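Local coordinates for DNA replication regulator protein HobA (Helicobacter pylori, PDB 2UVP) that is required for initiation of DNA replication, increasing the binding of DnaA to the oriC region, at residues Asn69-Leu72 with Ser73-Pro77; Lys78-Glu82 with Arg83-Ser87. All coordinates share one frame; numbering follows the deposited sequence. Where two conformers were deposited one is given.

Contact 1 of 2, residues Asn69-Leu72 with Ser73-Pro77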
ATOM      1  N   ASN A  69       0.877   3.870  10.935  1.00 10.86           N
ATOM      2  CA  ASN A  69       0.843   2.410  10.889  1.00 12.03           C
ATOM      3  C   ASN A  69       0.802   1.808  12.297  1.00 11.44           C
ATOM      4  O   ASN A  69       0.002   0.894  12.582  1.00 12.02           O
ATOM      5  CB  ASN A  69       2.071   1.948  10.086  1.00 12.43           C
ATOM      6  CG  ASN A  69       2.111   0.453   9.839  1.00 19.14           C
ATOM      7  OD1 ASN A  69       1.727  -0.348  10.678  1.00 24.04           O
ATOM      8  ND2 ASN A  69       2.637   0.071   8.665  1.00 26.83           N
ATOM      9  N   TYR A  70       1.635   2.348  13.178  1.00 10.31           N
ATOM     10  CA  TYR A  70       1.685   1.904  14.576  1.00  9.59           C
ATOM     11  C   TYR A  70       0.334   2.087  15.262  1.00 10.24           C
ATOM     12  O   TYR A  70      -0.129   1.185  15.952  1.00 11.49           O
ATOM     13  CB  TYR A  70       2.733   2.727  15.297  1.00  9.22           C
ATOM     14  CG  TYR A  70       2.994   2.293  16.727  1.00  9.38           C
ATOM     15  CD1 TYR A  70       3.859   1.250  17.011  1.00  9.27           C
ATOM     16  CD2 TYR A  70       2.385   2.969  17.793  1.00 10.32           C
ATOM     17  CE1 TYR A  70       4.119   0.867  18.343  1.00  8.41           C
ATOM     18  CE2 TYR A  70       2.634   2.595  19.127  1.00 10.45           C
ATOM     19  CZ  TYR A  70       3.509   1.552  19.386  1.00  9.15           C
ATOM     20  OH  TYR A  70       3.799   1.150  20.678  1.00 10.08           O
ATOM     21  N   ILE A  71      -0.300   3.233  15.057  1.00  9.78           N
ATOM     22  CA  ILE A  71      -1.621   3.476  15.677  1.00 10.47           C
ATOM     23  C   ILE A  71      -2.640   2.424  15.213  1.00 11.04           C
ATOM     24  O   ILE A  71      -3.332   1.795  16.017  1.00  9.88           O
ATOM     25  CB  ILE A  71      -2.093   4.911  15.380  1.00 10.74           C
ATOM     26  CG1 ILE A  71      -1.223   5.916  16.161  1.00 10.01           C
ATOM     27  CG2 ILE A  71      -3.579   5.093  15.732  1.00 11.03           C
ATOM     28  CD1 ILE A  71      -1.433   7.368  15.719  1.00 10.24           C
ATOM     29  N   LEU A  72      -2.739   2.251  13.900  1.00 12.16           N
ATOM     30  CA  LEU A  72      -3.695   1.308  13.339  1.00 13.27           C
ATOM     31  C   LEU A  72      -3.455  -0.122  13.830  1.00 13.01           C
ATOM     32  O   LEU A  72      -4.395  -0.809  14.232  1.00 14.45           O
ATOM     33  CB  LEU A  72      -3.636   1.358  11.813  1.00 13.08           C
ATOM     34  CG  LEU A  72      -4.337   2.481  11.031  1.00 19.93           C
ATOM     35  CD1 LEU A  72      -4.655   3.731  11.799  1.00 21.59           C
ATOM     36  CD2 LEU A  72      -3.497   2.808   9.789  1.00 20.04           C
ATOM     37  N   SER A  73      -2.202  -0.574  13.821  1.00 12.43           N
ATOM     38  CA  SER A  73      -1.939  -1.962  14.188  1.00 13.19           C
ATOM     39  C   SER A  73      -2.069  -2.197  15.676  1.00 12.81           C
ATOM     40  O   SER A  73      -2.424  -3.302  16.091  1.00 13.44           O
ATOM     41  CB  SER A  73      -0.560  -2.464  13.721  1.00 13.78           C
ATOM     42  OG  SER A  73       0.478  -1.675  14.239  1.00 16.65           O
ATOM     43  N   ASN A  74      -1.770  -1.189  16.484  1.00 12.21           N
ATOM     44  CA  ASN A  74      -1.942  -1.359  17.924  1.00 12.50           C
ATOM     45  C   ASN A  74      -3.397  -1.292  18.363  1.00 12.88           C
ATOM     46  O   ASN A  74      -3.811  -2.042  19.266  1.00 13.05           O
ATOM     47  CB  ASN A  74      -1.099  -0.382  18.755  1.00 12.15           C
ATOM     48  CG  ASN A  74       0.363  -0.770  18.795  1.00 14.78           C
ATOM     49  OD1 ASN A  74       1.098  -0.598  17.819  1.00 16.77           O
ATOM     50  ND2 ASN A  74       0.790  -1.313  19.920  1.00 12.63           N
ATOM     51  N   LEU A  75      -4.168  -0.399  17.752  1.00 13.04           N
ATOM     52  CA  LEU A  75      -5.569  -0.250  18.139  1.00 13.34           C
ATOM     53  C   LEU A  75      -6.388  -1.461  17.723  1.00 15.04           C
ATOM     54  O   LEU A  75      -7.264  -1.898  18.477  1.00 14.94           O
ATOM     55  CB  LEU A  75      -6.182   1.040  17.599  1.00 13.87           C
ATOM     56  CG  LEU A  75      -5.710   2.295  18.361  1.00 13.02           C
ATOM     57  CD1 LEU A  75      -6.299   3.570  17.758  1.00 15.63           C
ATOM     58  CD2 LEU A  75      -6.008   2.226  19.851  1.00 15.84           C
ATOM     59  N   ASN A  76      -6.095  -1.997  16.539  1.00 15.18           N
ATOM     60  CA  ASN A  76      -6.749  -3.220  16.078  1.00 17.20           C
ATOM     61  C   ASN A  76      -5.721  -4.256  15.666  1.00 18.05           C
ATOM     62  O   ASN A  76      -5.435  -4.402  14.481  1.00 17.59           O
ATOM     63  CB  ASN A  76      -7.716  -2.935  14.927  1.00 16.94           C
ATOM     64  CG  ASN A  76      -8.984  -2.238  15.394  1.00 16.36           C
ATOM     65  OD1 ASN A  76      -9.648  -2.688  16.353  1.00 16.93           O
ATOM     66  ND2 ASN A  76      -9.321  -1.132  14.735  1.00 16.28           N
ATOM     67  N   PRO A  77      -5.146  -4.958  16.653  1.00 20.48           N
ATOM     68  CA  PRO A  77      -4.104  -5.937  16.344  1.00 22.39           C
ATOM     69  C   PRO A  77      -4.685  -7.114  15.553  1.00 24.05           C
ATOM     70  O   PRO A  77      -5.912  -7.289  15.522  1.00 24.09           O
ATOM     71  CB  PRO A  77      -3.627  -6.380  17.729  1.00 22.03           C
ATOM     72  CG  PRO A  77      -4.801  -6.154  18.618  1.00 22.26           C
ATOM     73  CD  PRO A  77      -5.420  -4.887  18.098  1.00 20.92           C
TER
HETATM   74  O   HOH W   1       2.471  -2.360  12.411  1.00 18.81           O
HETATM   75  O   HOH W   2      -7.051  -0.053  13.145  1.00 20.61           O

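Contact 2 of 2, residues Lys78-Glu82 with Arg83-Ser87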
ATOM      1  N   LYS A  78      -3.813  -7.899  14.920  1.00 26.65           N
ATOM      2  CA  LYS A  78      -4.257  -9.032  14.092  1.00 28.98           C
ATOM      3  C   LYS A  78      -5.145 -10.001  14.862  1.00 29.56           C
ATOM      4  O   LYS A  78      -6.176 -10.459  14.348  1.00 30.40           O
ATOM      5  CB  LYS A  78      -3.070  -9.786  13.487  1.00 29.63           C
ATOM      6  CG  LYS A  78      -2.756  -9.396  12.041  1.00 32.71           C
ATOM      7  CD  LYS A  78      -2.426 -10.620  11.170  1.00 37.08           C
ATOM      8  CE  LYS A  78      -1.480 -11.615  11.860  1.00 39.16           C
ATOM      9  NZ  LYS A  78      -0.993 -12.681  10.917  1.00 41.29           N
ATOM     10  N   ASP A  79      -4.749 -10.293  16.097  1.00 30.42           N
ATOM     11  CA  ASP A  79      -5.552 -11.099  17.010  1.00 31.09           C
ATOM     12  C   ASP A  79      -6.172 -10.178  18.057  1.00 30.81           C
ATOM     13  O   ASP A  79      -5.480  -9.699  18.965  1.00 30.82           O
ATOM     14  CB  ASP A  79      -4.676 -12.178  17.666  1.00 31.70           C
ATOM     15  CG  ASP A  79      -5.462 -13.144  18.556  1.00 33.47           C
ATOM     16  OD1 ASP A  79      -6.717 -13.091  18.603  1.00 34.82           O
ATOM     17  OD2 ASP A  79      -4.797 -13.975  19.224  1.00 36.11           O
ATOM     18  N   LEU A  80      -7.477  -9.927  17.925  1.00 30.53           N
ATOM     19  CA  LEU A  80      -8.198  -9.065  18.867  1.00 30.18           C
ATOM     20  C   LEU A  80      -8.333  -9.668  20.254  1.00 30.46           C
ATOM     21  O   LEU A  80      -8.508  -8.941  21.234  1.00 30.01           O
ATOM     22  CB  LEU A  80      -9.605  -8.748  18.365  1.00 30.28           C
ATOM     23  CG  LEU A  80      -9.787  -7.787  17.201  1.00 29.77           C
ATOM     24  CD1 LEU A  80     -11.287  -7.511  17.008  1.00 30.37           C
ATOM     25  CD2 LEU A  80      -9.027  -6.484  17.445  1.00 30.01           C
ATOM     26  N   LYS A  81      -8.265 -10.996  20.324  1.00 30.77           N
ATOM     27  CA  LYS A  81      -8.610 -11.735  21.531  1.00 31.15           C
ATOM     28  C   LYS A  81      -9.984 -11.283  22.033  1.00 30.45           C
ATOM     29  O   LYS A  81     -10.974 -11.501  21.343  1.00 31.43           O
ATOM     30  CB  LYS A  81      -7.492 -11.638  22.572  1.00 31.64           C
ATOM     31  CG  LYS A  81      -6.217 -12.318  22.087  1.00 33.97           C
ATOM     32  CD  LYS A  81      -5.071 -12.118  23.049  1.00 36.75           C
ATOM     33  CE  LYS A  81      -3.792 -12.687  22.467  1.00 37.93           C
ATOM     34  NZ  LYS A  81      -2.685 -12.650  23.465  1.00 38.05           N
ATOM     35  N   GLU A  82     -10.034 -10.639  23.197  0.50 30.12           N
ATOM     36  CA  GLU A  82     -11.298 -10.191  23.785  0.50 29.49           C
ATOM     37  C   GLU A  82     -11.645  -8.720  23.513  0.50 28.65           C
ATOM     38  O   GLU A  82     -12.727  -8.252  23.889  0.50 28.62           O
ATOM     39  CB  GLU A  82     -11.314 -10.475  25.291  0.50 29.97           C
ATOM     40  CG  GLU A  82     -11.660 -11.924  25.636  0.50 30.77           C
ATOM     41  CD  GLU A  82     -11.798 -12.142  27.124  0.50 31.91           C
ATOM     42  OE1 GLU A  82     -12.946 -12.157  27.613  0.50 32.33           O
ATOM     43  OE2 GLU A  82     -10.761 -12.279  27.805  0.50 33.25           O
ATOM     44  N   ARG A  83     -10.738  -8.006  22.846  1.00 27.83           N
ATOM     45  CA  ARG A  83     -10.909  -6.572  22.581  1.00 26.12           C
ATOM     46  C   ARG A  83     -12.059  -6.285  21.613  1.00 24.97           C
ATOM     47  O   ARG A  83     -12.392  -7.125  20.762  1.00 24.72           O
ATOM     48  CB  ARG A  83      -9.643  -5.982  21.962  1.00 25.79           C
ATOM     49  CG  ARG A  83      -8.369  -6.143  22.757  1.00 24.70           C
ATOM     50  CD  ARG A  83      -7.194  -5.892  21.849  1.00 24.44           C
ATOM     51  NE  ARG A  83      -7.169  -4.534  21.290  1.00 23.06           N
ATOM     52  CZ  ARG A  83      -6.405  -3.551  21.775  1.00 22.15           C
ATOM     53  NH1 ARG A  83      -5.643  -3.757  22.843  1.00 22.34           N
ATOM     54  NH2 ARG A  83      -6.409  -2.356  21.208  1.00 19.56           N
ATOM     55  N   PRO A  84     -12.649  -5.084  21.714  1.00 24.33           N
ATOM     56  CA  PRO A  84     -13.612  -4.671  20.696  1.00 23.08           C
ATOM     57  C   PRO A  84     -12.883  -4.382  19.391  1.00 22.60           C
ATOM     58  O   PRO A  84     -11.675  -4.119  19.404  1.00 22.61           O
ATOM     59  CB  PRO A  84     -14.163  -3.358  21.244  1.00 23.61           C
ATOM     60  CG  PRO A  84     -13.054  -2.820  22.120  1.00 24.68           C
ATOM     61  CD  PRO A  84     -12.445  -4.039  22.745  1.00 24.43           C
ATOM     62  N   LEU A  85     -13.604  -4.434  18.277  1.00 20.94           N
ATOM     63  CA  LEU A  85     -13.076  -3.921  17.026  1.00 20.19           C
ATOM     64  C   LEU A  85     -13.289  -2.413  17.014  1.00 19.67           C
ATOM     65  O   LEU A  85     -14.430  -1.937  16.908  1.00 20.96           O
ATOM     66  CB  LEU A  85     -13.790  -4.560  15.835  1.00 19.07           C
ATOM     67  CG  LEU A  85     -13.339  -4.121  14.433  1.00 19.61           C
ATOM     68  CD1 LEU A  85     -11.869  -4.473  14.156  1.00 20.52           C
ATOM     69  CD2 LEU A  85     -14.250  -4.761  13.386  1.00 21.26           C
ATOM     70  N   LEU A  86     -12.212  -1.644  17.082  1.00 17.92           N
ATOM     71  CA  LEU A  86     -12.389  -0.189  17.231  1.00 16.44           C
ATOM     72  C   LEU A  86     -12.553   0.502  15.898  1.00 15.66           C
ATOM     73  O   LEU A  86     -12.005   0.057  14.900  1.00 15.43           O
ATOM     74  CB  LEU A  86     -11.246   0.440  18.024  1.00 16.29           C
ATOM     75  CG  LEU A  86     -11.079  -0.068  19.447  1.00 16.81           C
ATOM     76  CD1 LEU A  86      -9.693   0.364  19.892  1.00 16.37           C
ATOM     77  CD2 LEU A  86     -12.164   0.541  20.347  1.00 17.84           C
ATOM     78  N   SER A  87     -13.357   1.569  15.886  1.00 14.58           N
ATOM     79  CA  SER A  87     -13.666   2.256  14.649  1.00 14.56           C
ATOM     80  C   SER A  87     -12.530   3.237  14.278  1.00 14.57           C
ATOM     81  O   SER A  87     -12.572   4.418  14.624  1.00 14.28           O
ATOM     82  CB  SER A  87     -15.007   2.979  14.777  1.00 15.33           C
ATOM     83  OG  SER A  87     -15.316   3.636  13.565  1.00 15.43           O
TER
HETATM   84  O   HOH W   3     -12.728  -9.698  20.273  1.00 34.21           O

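Contact 1 of 2, residues Asn69-Leu72 with Ser73-Pro77
The last two turns of helix 65-75, the helical element of the beta-alpha-beta unit between strands 55-60 and 88-90, bring Asn69-Leu72 against Ser73-Asn76. Four consecutive i to i+4 backbone bonds define this end: Ser73 N to Asn69 O (2.9 Å), Asn74 N to Tyr70 O, Leu75 N to Ile71 O, and finally Asn76 N to Leu72 O at 3.1 Å. Asn76 donates that bond although its own phi/psi have already left the helical region, which places the helix end here.

On one side, a water joins Asn69 OD1 to Ser73 OG, 2.8 Å from each, bridging two side-chain oxygens that stand 4.0 Å apart. With chi1 at 58°, between its backbone N and carbonyl carbon, Ser73 OG comes within 3.1 Å of Asn69 O. A second water donates to Leu72 O and accepts from Asn76 ND2, adding a bridge across the final turn, while Asn76 OD1 accepts from Leu86 N.

One end of the Asn74 amide sits over one face of the Tyr70 ring, the planes 39° apart. Tyr70 is also met edge-to-face by Phe169 of helix 161-180, and its OH bonds an acidic side chain of another protein chain. Ile71 and Leu75 run side by side in the same direction, with Ile71 CG2 3.7 Å from Leu75 CD1; both also touch Trp119 of strand 116-121 and Phe169.

On the face carrying Asn69, Ser73 and Asn76, therefore, waters and side-chain oxygens supplement the backbone bonds, while Ile71 and Leu75 make the apolar contact.

Contact 2 of 2, residues Lys78-Glu82 with Arg83-Ser87
Leu80 and Arg83 stand at the two ends of a type II' beta turn, in the loop between helix 65-75 and strand 88-90, and their side chains leave the turn in different directions. The turn is closed by Arg83 N donating to Leu80 O at 2.9 Å; the donor sits above the carbonyl plane, 42° out of it. Lys81, at the second position, has the positive phi (51°) that this turn type requires.

Arg83 lays the start of its side chain against the same carbonyl: CG is 3.2 Å from Leu80 O, with CB and CD close by. Its chain then bends at chi3 (62°), carrying the guanidinium back to the helix end, where NH2 bonds Leu75 O, and the side chain also packs on Phe177 and Tyr181.

The end of Leu80 meets Leu85: CD1 is 4.0 Å from Leu85 CB, and CD2 approaches the backbone O of Pro84. An apolar side chain of another protein chain also packs on Leu80, so this small hydrophobic contact is shared between chains.

An Asx turn at Asp79 overlaps the start of the beta turn: OD1 accepts from Lys81 N at 3.1 Å, the donor coming from above the carboxylate plane. On the turn itself a single water spans two backbone carbonyls, donating to Lys81 O at 2.7 Å and to Arg83 O at 2.6 Å.

In the fold
Contacts 1 and 2 follow in series along one connection of the beta-alpha-beta unit, their centres about 10 Å apart. Contact 1, partly buried and about 11 Å from the chain centre, is regular helix packed against both helix 161-180 and the sheet; contact 2, about 19 Å out, is a surface loop. Their chemistry differs accordingly: four helical backbone bonds and apolar packing in contact 1, against one turn bond, an Asx turn and a bridging water in contact 2. The loop supplies donors to the helix end, one from the Arg83 side chain and one from the Leu86 backbone. Both contacts also meet neighbouring protein chains.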